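Local coordinates for adenylosuccinate lyase (PDB 4EEI), which probably catalyses two fumarate-releasing steps of purine biosynthesis, converting adenylosuccinate to AMP and the succinylated carboxamide ribotide (SAICAR) to AICAR, at residues R241-H244 and E250-E253; P271-N276 and L324-N329; A33-M38 and G42-I47. One frame throughout, in Å; residues are numbered along the deposited sequence.

How the contacts relate
From the N terminus, contact 3 comes first: 33-38 and 42-47 close the short loop between helix 16-33 and helix 43-50, far from the other two, with its nearest atoms about 30 Å from contact 2. Contact 1 then closes the turn between the end of helix 217-244 and strand 251-252. Contact 2 opens later, bringing the start of helix 272-293 against helix 304-333 across a long, mostly helical excursion. The three follow in series, neither nesting nor crossing. Contacts 1 and 2 adjoin, for Glu-253 reaches the start of helix 272-293, so helix 217-244, the small strand and the start of helix 272-293 form one neighbourhood.

Contact 1: R241-H244 and E250-E253; sequences RHLH and EVYE
The carbonyl oxygen of Leu-243 turns to the backbone of Glu-250 and Val-251, joining the end of helix 217-244, across a five-residue turn, to the segment that enters strand 251-252. Glu-250 N donates to Leu-243 O at 2.8 Å. A second, weak bond from Val-251 N reaches the same oxygen at 3.4 Å, so one helix-end carbonyl holds two successive amides. Beside it, His-244 CA offers its hydrogen to Val-251 O at 3.5 Å; this buried oxygen has no conventional partner, and the C-H contact is its modest substitute.

His-244 suits its place because a flat ring can pack against backbone while its edge stays polar. With CG anti to the backbone N (chi1 -161°), the imidazole reaches along the strand, and Tyr-252 CA sits over one face in a CH-pi contact, 3.7 Å from the ring centroid. Val-251 O lies over the same face, also offset toward the rim. At the ring edge and in its plane, a water is hydrogen-bonded to NE2 and donates to Glu-253 O at 2.8 Å, tying the imidazole to the residue just after the strand. Leu-243 supplies an apolar flank: its CB meets Val-251 CG2 at 3.8 Å, and its CD2 lies beside Glu-250 OE1. The aliphatic Leu-243 and Val-251 suit this buried corner, while the extended Glu-250 chain brings its carboxylate to two arginines.

The other carboxylate oxygen, Glu-250 OE2, is shared by Arg-139 and Arg-344, the latter on helix 338-346. Glu-253 accepts the first-turn amides Ser-273 N and Thr-274 N of helix 272-293. Strand 251-252 also pairs antiparallel with 335-336, where the backbones of Tyr-252 and Val-335 are hydrogen-bonded, so the helix end is seated against a two-stranded sheet.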
loop_
_atom_site.group_PDB
_atom_site.type_symbol
_atom_site.label_atom_id
_atom_site.label_comp_id
_atom_site.label_asym_id
_atom_site.label_seq_id
_atom_site.Cartn_x
_atom_site.Cartn_y
_atom_site.Cartn_z
ATOM N N ARG B 241 11.324 15.703 15.593
ATOM C CA ARG B 241 12.019 16.379 14.491
ATOM C C ARG B 241 11.590 17.835 14.352
ATOM O O ARG B 241 12.415 18.711 14.072
ATOM C CB ARG B 241 11.802 15.629 13.172
ATOM C CG ARG B 241 12.552 14.295 13.069
ATOM C CD ARG B 241 12.009 13.449 11.914
ATOM N NE ARG B 241 12.106 14.143 10.633
ATOM C CZ ARG B 241 11.508 13.734 9.519
ATOM N NH1 ARG B 241 10.769 12.633 9.528
ATOM N NH2 ARG B 241 11.638 14.434 8.402
ATOM N N HIS B 242 10.300 18.086 14.541
ATOM C CA HIS B 242 9.758 19.450 14.545
ATOM C C HIS B 242 10.355 20.289 15.670
ATOM O O HIS B 242 10.771 21.425 15.461
ATOM C CB HIS B 242 8.241 19.419 14.758
ATOM C CG HIS B 242 7.451 19.142 13.525
ATOM N ND1 HIS B 242 7.656 19.814 12.339
ATOM C CD2 HIS B 242 6.407 18.299 13.305
ATOM C CE1 HIS B 242 6.786 19.386 11.436
ATOM N NE2 HIS B 242 6.027 18.461 12.002
ATOM N N LEU B 243 10.366 19.731 16.875
ATOM C CA LEU B 243 10.835 20.458 18.043
ATOM C C LEU B 243 12.353 20.667 18.004
ATOM O O LEU B 243 12.880 21.560 18.661
ATOM C CB LEU B 243 10.425 19.725 19.328
ATOM C CG LEU B 243 8.927 19.550 19.594
ATOM C CD1 LEU B 243 8.738 18.640 20.791
ATOM C CD2 LEU B 243 8.240 20.887 19.845
ATOM N N HIS B 244 13.043 19.846 17.215
ATOM C CA HIS B 244 14.503 19.864 17.141
ATOM C C HIS B 244 14.999 20.903 16.120
ATOM O O HIS B 244 16.148 21.320 16.167
ATOM C CB HIS B 244 14.991 18.457 16.764
ATOM C CG HIS B 244 16.432 18.192 17.068
ATOM N ND1 HIS B 244 17.438 19.096 16.807
ATOM C CD2 HIS B 244 17.039 17.095 17.586
ATOM C CE1 HIS B 244 18.601 18.576 17.166
ATOM N NE2 HIS B 244 18.384 17.357 17.632
ATOM N N GLU B 250 13.460 23.394 20.745
ATOM C CA GLU B 250 12.978 23.149 22.102
ATOM C C GLU B 250 13.572 21.868 22.700
ATOM O O GLU B 250 13.593 21.702 23.921
ATOM C CB GLU B 250 11.440 23.138 22.118
ATOM C CG GLU B 250 10.841 24.538 21.884
ATOM C CD GLU B 250 9.314 24.582 21.872
ATOM O OE1 GLU B 250 8.665 23.524 22.071
ATOM O OE2 GLU B 250 8.767 25.693 21.656
ATOM N N VAL B 251 14.060 20.971 21.842
ATOM C CA VAL B 251 14.768 19.771 22.304
ATOM C C VAL B 251 15.958 19.491 21.394
ATOM O O VAL B 251 16.037 20.029 20.293
ATOM C CB VAL B 251 13.872 18.503 22.256
ATOM C CG1 VAL B 251 12.562 18.717 23.002
ATOM C CG2 VAL B 251 13.583 18.117 20.804
ATOM N N TYR B 252 16.888 18.658 21.852
ATOM C CA TYR B 252 17.861 18.068 20.937
ATOM C C TYR B 252 18.178 16.637 21.351
ATOM O O TYR B 252 18.091 16.299 22.534
ATOM C CB TYR B 252 19.133 18.918 20.786
ATOM C CG TYR B 252 19.998 19.114 22.030
ATOM C CD1 TYR B 252 19.900 20.273 22.799
ATOM C CD2 TYR B 252 20.950 18.166 22.401
ATOM C CE1 TYR B 252 20.706 20.470 23.916
ATOM C CE2 TYR B 252 21.753 18.351 23.514
ATOM C CZ TYR B 252 21.628 19.503 24.266
ATOM O OH TYR B 252 22.438 19.681 25.367
ATOM N N GLU B 253 18.522 15.795 20.379
ATOM C CA GLU B 253 18.918 14.420 20.683
ATOM C C GLU B 253 20.252 14.431 21.405
ATOM O O GLU B 253 21.196 15.106 20.980
ATOM C CB GLU B 253 18.979 13.564 19.406
ATOM C CG GLU B 253 17.596 13.257 18.811
ATOM C CD GLU B 253 17.652 12.411 17.539
ATOM O OE1 GLU B 253 18.765 12.022 17.110
ATOM O OE2 GLU B 253 16.575 12.138 16.965
HETATM O O HOH W 1 21.138 16.297 18.496
#

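Contact 2: P271-N276 and L324-N329; sequences PISTEN and LRRMKN. With AMP (adenosine monophosphate), chain C.
Ser-273 and Asn-276, one helical turn apart, receive the guanidinium of Arg-326 from the facing helix. The short segments run nearly antiparallel, at 154°, with axes 10.1 Å apart. Arg-326 reaches comfortably across by staying extended from CG to NE, with CG anti to the backbone N (chi1 177°). NE donates to Ser-273 OG at 2.9 Å, the oxygen tilted out of the guanidinium plane and the bond moderately bent. Serine is apt here: its small hydroxyl also bonds Thr-330 OG1, so OG joins two residues of helix 304-333.

Further out, the amide of Asn-276, its CG likewise anti to the backbone N, is carried out over the guanidinium and stacks on it. The planes differ by 24°, the two chains cross roughly at right angles, and Asn-276 CG stands 3.4 Å from Arg-326 NH1, while CB covers the same group near its rim. NH1 is itself bonded to Tyr-322 OH, which helps fix the rotation of the group. Thus supported, Asn-276 ND2 points straight at the AMP phosphate, donating to O2P at 2.9 Å. At the base end of the nucleotide, Ile-272 CG2 packs against C8 of the adenine at 3.9 Å.

AMP is also bonded by Arg-4 and Tyr-5 of this chain and by Lys-66, Gln-212, Ser-306 and Arg-310 of the second subunit, and Glu-275 bonds His-141 of the third: the shared, multi-subunit active site characteristic of the fumarase/aspartase superfamily.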
loop_
_atom_site.group_PDB
_atom_site.type_symbol
_atom_site.label_atom_id
_atom_site.label_comp_id
_atom_site.label_asym_id
_atom_site.label_seq_id
_atom_site.Cartn_x
_atom_site.Cartn_y
_atom_site.Cartn_z
ATOM N N PRO B 271 18.420 15.791 14.473
ATOM C CA PRO B 271 17.555 14.673 14.878
ATOM C C PRO B 271 17.792 13.446 14.004
ATOM O O PRO B 271 16.850 12.934 13.405
ATOM C CB PRO B 271 16.141 15.223 14.639
ATOM C CG PRO B 271 16.316 16.213 13.506
ATOM C CD PRO B 271 17.687 16.831 13.726
ATOM N N ILE B 272 19.032 12.972 13.935
ATOM C CA ILE B 272 19.339 11.856 13.046
ATOM C C ILE B 272 18.665 10.562 13.472
ATOM O O ILE B 272 18.342 9.725 12.631
ATOM C CB ILE B 272 20.855 11.628 12.902
ATOM C CG1 ILE B 272 21.507 11.532 14.279
ATOM C CG2 ILE B 272 21.476 12.737 12.042
ATOM C CD1 ILE B 272 22.961 11.104 14.238
ATOM N N SER B 273 18.436 10.384 14.770
ATOM C CA SER B 273 17.789 9.147 15.232
ATOM C C SER B 273 16.320 9.076 14.837
ATOM O O SER B 273 15.846 8.066 14.301
ATOM C CB SER B 273 17.946 8.992 16.746
ATOM O OG SER B 273 17.429 7.753 17.171
ATOM N N THR B 274 15.587 10.153 15.085
ATOM C CA THR B 274 14.168 10.144 14.753
ATOM C C THR B 274 13.955 10.128 13.237
ATOM O O THR B 274 12.920 9.659 12.751
ATOM C CB THR B 274 13.411 11.290 15.452
ATOM O OG1 THR B 274 14.151 12.510 15.311
ATOM C CG2 THR B 274 13.276 10.975 16.939
ATOM N N GLU B 275 14.935 10.620 12.482
ATOM C CA GLU B 275 14.862 10.506 11.020
ATOM C C GLU B 275 15.056 9.052 10.587
ATOM O O GLU B 275 14.278 8.514 9.790
ATOM C CB GLU B 275 15.859 11.457 10.339
ATOM C CG GLU B 275 15.402 12.911 10.434
ATOM C CD GLU B 275 16.387 13.911 9.849
ATOM O OE1 GLU B 275 17.318 13.509 9.108
ATOM O OE2 GLU B 275 16.221 15.119 10.135
ATOM N N ASN B 276 16.075 8.407 11.137
ATOM C CA ASN B 276 16.264 6.969 10.945
ATOM C C ASN B 276 14.994 6.178 11.256
ATOM O O ASN B 276 14.593 5.299 10.488
ATOM C CB ASN B 276 17.431 6.459 11.812
ATOM C CG ASN B 276 17.627 4.946 11.702
ATOM O OD1 ASN B 276 16.968 4.177 12.400
ATOM N ND2 ASN B 276 18.541 4.519 10.828
ATOM N N LEU B 324 12.079 0.012 18.334
ATOM C CA LEU B 324 11.558 0.260 19.684
ATOM C C LEU B 324 12.685 0.534 20.673
ATOM O O LEU B 324 12.533 1.355 21.580
ATOM C CB LEU B 324 10.722 -0.919 20.180
ATOM C CG LEU B 324 9.422 -1.177 19.414
ATOM C CD1 LEU B 324 8.832 -2.495 19.846
ATOM C CD2 LEU B 324 8.429 -0.042 19.680
ATOM N N ARG B 325 13.804 -0.172 20.528
ATOM C CA ARG B 325 14.952 0.043 21.415
ATOM C C ARG B 325 15.609 1.373 21.141
ATOM O O ARG B 325 16.003 2.092 22.068
ATOM C CB ARG B 325 15.980 -1.085 21.267
ATOM C CG ARG B 325 15.448 -2.452 21.668
ATOM C CD ARG B 325 16.540 -3.504 21.705
ATOM N NE ARG B 325 15.986 -4.807 22.083
ATOM C CZ ARG B 325 16.676 -5.942 22.092
ATOM N NH1 ARG B 325 17.953 -5.950 21.736
ATOM N NH2 ARG B 325 16.081 -7.071 22.448
ATOM N N ARG B 326 15.755 1.712 19.865
ATOM C CA ARG B 326 16.441 2.967 19.533
ATOM C C ARG B 326 15.582 4.171 19.926
ATOM O O ARG B 326 16.095 5.169 20.452
ATOM C CB ARG B 326 16.804 3.032 18.048
ATOM C CG ARG B 326 17.447 4.354 17.650
ATOM C CD ARG B 326 18.108 4.308 16.277
ATOM N NE ARG B 326 18.866 5.538 16.034
ATOM C CZ ARG B 326 19.726 5.706 15.039
ATOM N NH1 ARG B 326 19.940 4.719 14.178
ATOM N NH2 ARG B 326 20.376 6.861 14.913
ATOM N N MET B 327 14.278 4.078 19.684
ATOM C CA MET B 327 13.375 5.151 20.104
ATOM C C MET B 327 13.375 5.326 21.620
ATOM O O MET B 327 13.366 6.446 22.115
ATOM C CB MET B 327 11.952 4.901 19.613
ATOM C CG MET B 327 10.979 6.008 20.066
ATOM S SD MET B 327 11.364 7.632 19.339
ATOM C CE MET B 327 10.387 7.521 17.838
ATOM N N LYS B 328 13.387 4.223 22.363
ATOM C CA LYS B 328 13.462 4.325 23.822
ATOM C C LYS B 328 14.733 5.030 24.275
ATOM O O LYS B 328 14.695 5.918 25.142
ATOM C CB LYS B 328 13.363 2.943 24.478
ATOM C CG LYS B 328 13.617 2.961 25.994
ATOM C CD LYS B 328 14.331 1.691 26.422
ATOM C CE LYS B 328 14.278 1.456 27.923
ATOM N NZ LYS B 328 14.965 2.500 28.748
ATOM N N ASN B 329 15.868 4.664 23.690
ATOM C CA ASN B 329 17.115 5.309 24.094
ATOM C C ASN B 329 17.118 6.786 23.701
ATOM O O ASN B 329 17.623 7.626 24.436
ATOM C CB ASN B 329 18.316 4.581 23.490
ATOM C CG ASN B 329 18.544 3.214 24.109
ATOM O OD1 ASN B 329 18.368 3.022 25.319
ATOM N ND2 ASN B 329 18.954 2.253 23.281
HETATM P P AMP C . 21.176 5.660 8.735
HETATM O O1P AMP C . 21.386 4.376 9.494
HETATM O O2P AMP C . 20.024 6.491 9.234
HETATM O O3P AMP C . 21.223 5.499 7.240
HETATM O "O5'" AMP C . 22.476 6.537 9.085
HETATM C "C5'" AMP C . 22.718 7.781 8.433
HETATM C "C4'" AMP C . 24.176 8.172 8.632
HETATM O "O4'" AMP C . 24.468 9.384 7.934
HETATM C "C3'" AMP C . 24.476 8.420 10.100
HETATM O "O3'" AMP C . 25.710 7.783 10.432
HETATM C "C2'" AMP C . 24.633 9.919 10.214
HETATM O "O2'" AMP C . 25.615 10.258 11.190
HETATM C "C1'" AMP C . 25.084 10.320 8.822
HETATM N N9 AMP C . 24.680 11.709 8.497
HETATM C C8 AMP C . 24.245 12.637 9.366
HETATM N N7 AMP C . 23.966 13.804 8.732
HETATM C C5 AMP C . 24.228 13.625 7.425
HETATM C C6 AMP C . 24.153 14.448 6.198
HETATM N N6 AMP C . 23.729 15.732 6.244
HETATM N N1 AMP C . 24.523 13.874 5.033
HETATM C C2 AMP C . 24.946 12.599 4.974
HETATM N N3 AMP C . 25.040 11.795 6.047
HETATM C C4 AMP C . 24.701 12.242 7.277
#

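Contact 3: A33-M38 and G42-I47; sequences ALEDRM and GTAAEI. With EDO (1,2-ethanediol), chain Y.
This is a polar surface contact in which one carboxylate, that of Glu-35, receives backbone amides at the N-terminal start of helix 43-50. It closes the short connection after helix 16-33, away from the AMP and potassium sites. Both oxygens accept a backbone amide. Gly-42 N, from the N-cap residue, reaches Glu-35 OE1 at 3.1 Å and comes from above the carboxylate plane, some 60° out of it. Ala-44 N meets Glu-35 OE2 at 2.9 Å, almost in line with the C-O bond and with a nearly straight N-H (164°).

A water adds a third link: it donates to Glu-35 OE2 at 2.6 Å and accepts from Ala-45 N at 2.9 Å, so the next amide of the first turn is reached through solvent. Glutamate fits well, since the opening turn of a helix presents amides without intrahelical acceptors, and the positive end of the helix dipole would probably help to stabilise a negative charge there. The carboxylate arrives because CG lies anti to the carbonyl carbon (chi1 -81°) and the chain beyond it is extended, its full length crossing to the helix.

Two of the residues meeting the acid are small. Gly-42 adopts a positive phi at which any CB would jam against the preceding carbonyl, and Ala-44 brings a methyl 3.6 Å from Glu-35 OE2.

Around this joint, Thr-43 OG1 bonds Pro-40 O within the connecting loop. Inward, Ala-44 and Ile-47 pack on helix 16-33, Ile-47 against Leu-28 and Leu-31. Asp-36 and Arg-37 make salt bridges with Lys-197 and Asp-194 of helix 192-202, so the loop is tied to that helix on one hand and to the start of helix 43-50 on the other.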
loop_
_atom_site.group_PDB
_atom_site.type_symbol
_atom_site.label_atom_id
_atom_site.label_comp_id
_atom_site.label_asym_id
_atom_site.label_seq_id
_atom_site.Cartn_x
_atom_site.Cartn_y
_atom_site.Cartn_z
ATOM N N ALA B 33 3.013 -37.731 20.701
ATOM C CA ALA B 33 1.571 -37.963 20.735
ATOM C C ALA B 33 1.242 -39.338 20.161
ATOM O O ALA B 33 0.443 -40.094 20.723
ATOM C CB ALA B 33 0.846 -36.869 19.957
ATOM N N LEU B 34 1.879 -39.666 19.043
ATOM C CA LEU B 34 1.594 -40.905 18.342
ATOM C C LEU B 34 2.077 -42.131 19.104
ATOM O O LEU B 34 1.764 -43.253 18.726
ATOM C CB LEU B 34 2.179 -40.867 16.932
ATOM C CG LEU B 34 1.426 -39.948 15.968
ATOM C CD1 LEU B 34 2.106 -39.883 14.605
ATOM C CD2 LEU B 34 -0.020 -40.411 15.821
ATOM N N GLU B 35 2.828 -41.915 20.177
ATOM C CA GLU B 35 3.249 -43.013 21.038
ATOM C C GLU B 35 2.064 -43.624 21.782
ATOM O O GLU B 35 2.147 -44.742 22.287
ATOM C CB GLU B 35 4.315 -42.544 22.029
ATOM C CG GLU B 35 5.718 -42.496 21.445
ATOM C CD GLU B 35 6.755 -42.031 22.447
ATOM O OE1 GLU B 35 6.484 -42.096 23.664
ATOM O OE2 GLU B 35 7.845 -41.600 22.016
ATOM N N ASP B 36 0.961 -42.885 21.842
ATOM C CA ASP B 36 -0.285 -43.414 22.384
ATOM C C ASP B 36 -0.964 -44.349 21.390
ATOM O O ASP B 36 -1.966 -44.987 21.710
ATOM C CB ASP B 36 -1.232 -42.274 22.761
ATOM C CG ASP B 36 -0.874 -41.633 24.086
ATOM O OD1 ASP B 36 0.154 -42.020 24.678
ATOM O OD2 ASP B 36 -1.621 -40.742 24.537
ATOM N N ARG B 37 -0.415 -44.423 20.183
ATOM C CA ARG B 37 -0.915 -45.345 19.173
ATOM C C ARG B 37 0.172 -46.320 18.734
ATOM O O ARG B 37 0.464 -47.288 19.433
ATOM C CB ARG B 37 -1.458 -44.577 17.968
ATOM C CG ARG B 37 -2.542 -43.572 18.322
ATOM C CD ARG B 37 -3.690 -43.625 17.328
ATOM N NE ARG B 37 -3.619 -42.537 16.359
ATOM C CZ ARG B 37 -3.715 -42.703 15.045
ATOM N NH1 ARG B 37 -3.639 -41.657 14.235
ATOM N NH2 ARG B 37 -3.887 -43.915 14.538
ATOM N N MET B 38 0.767 -46.061 17.574
ATOM C CA MET B 38 1.534 -47.080 16.868
ATOM C C MET B 38 3.035 -46.945 17.116
ATOM O O MET B 38 3.805 -47.848 16.800
ATOM C CB MET B 38 1.242 -47.029 15.367
ATOM C CG MET B 38 1.895 -45.862 14.646
ATOM S SD MET B 38 0.966 -44.330 14.840
ATOM C CE MET B 38 -0.519 -44.718 13.922
ATOM N N GLY B 42 8.905 -43.992 24.093
ATOM C CA GLY B 42 10.298 -43.601 24.254
ATOM C C GLY B 42 10.977 -43.102 22.988
ATOM O O GLY B 42 12.073 -42.544 23.053
ATOM N N THR B 43 10.332 -43.289 21.839
ATOM C CA THR B 43 10.954 -42.976 20.555
ATOM C C THR B 43 11.271 -41.487 20.412
ATOM O O THR B 43 12.389 -41.113 20.055
ATOM C CB THR B 43 10.079 -43.440 19.379
ATOM O OG1 THR B 43 9.884 -44.860 19.459
ATOM C CG2 THR B 43 10.741 -43.102 18.059
ATOM N N ALA B 44 10.286 -40.640 20.690
ATOM C CA ALA B 44 10.479 -39.193 20.598
ATOM C C ALA B 44 11.576 -38.717 21.554
ATOM O O ALA B 44 12.387 -37.857 21.207
ATOM C CB ALA B 44 9.174 -38.467 20.875
ATOM N N ALA B 45 11.606 -39.272 22.760
ATOM C CA ALA B 45 12.600 -38.851 23.743
ATOM C C ALA B 45 14.010 -39.250 23.307
ATOM O O ALA B 45 14.984 -38.535 23.567
ATOM C CB ALA B 45 12.276 -39.435 25.105
ATOM N N GLU B 46 14.111 -40.409 22.665
ATOM C CA GLU B 46 15.385 -40.909 22.152
ATOM C C GLU B 46 15.957 -39.958 21.100
ATOM O O GLU B 46 17.127 -39.572 21.157
ATOM C CB GLU B 46 15.177 -42.294 21.541
ATOM C CG GLU B 46 16.381 -42.861 20.809
ATOM C CD GLU B 46 17.382 -43.522 21.739
ATOM O OE1 GLU B 46 17.168 -43.482 22.970
ATOM O OE2 GLU B 46 18.381 -44.087 21.239
ATOM N N ILE B 47 15.115 -39.575 20.145
ATOM C CA ILE B 47 15.530 -38.689 19.067
ATOM C C ILE B 47 15.832 -37.290 19.607
ATOM O O ILE B 47 16.811 -36.652 19.204
ATOM C CB ILE B 47 14.463 -38.644 17.954
ATOM C CG1 ILE B 47 14.301 -40.034 17.325
ATOM C CG2 ILE B 47 14.814 -37.603 16.896
ATOM C CD1 ILE B 47 13.212 -40.114 16.251
HETATM C C1 EDO Y . -1.636 -47.556 23.350
HETATM O O1 EDO Y . -0.234 -47.254 23.381
HETATM C C2 EDO Y . -2.002 -48.134 21.988
HETATM O O2 EDO Y . -1.103 -49.205 21.668
HETATM O O HOH W 2 9.196 -40.533 23.902
#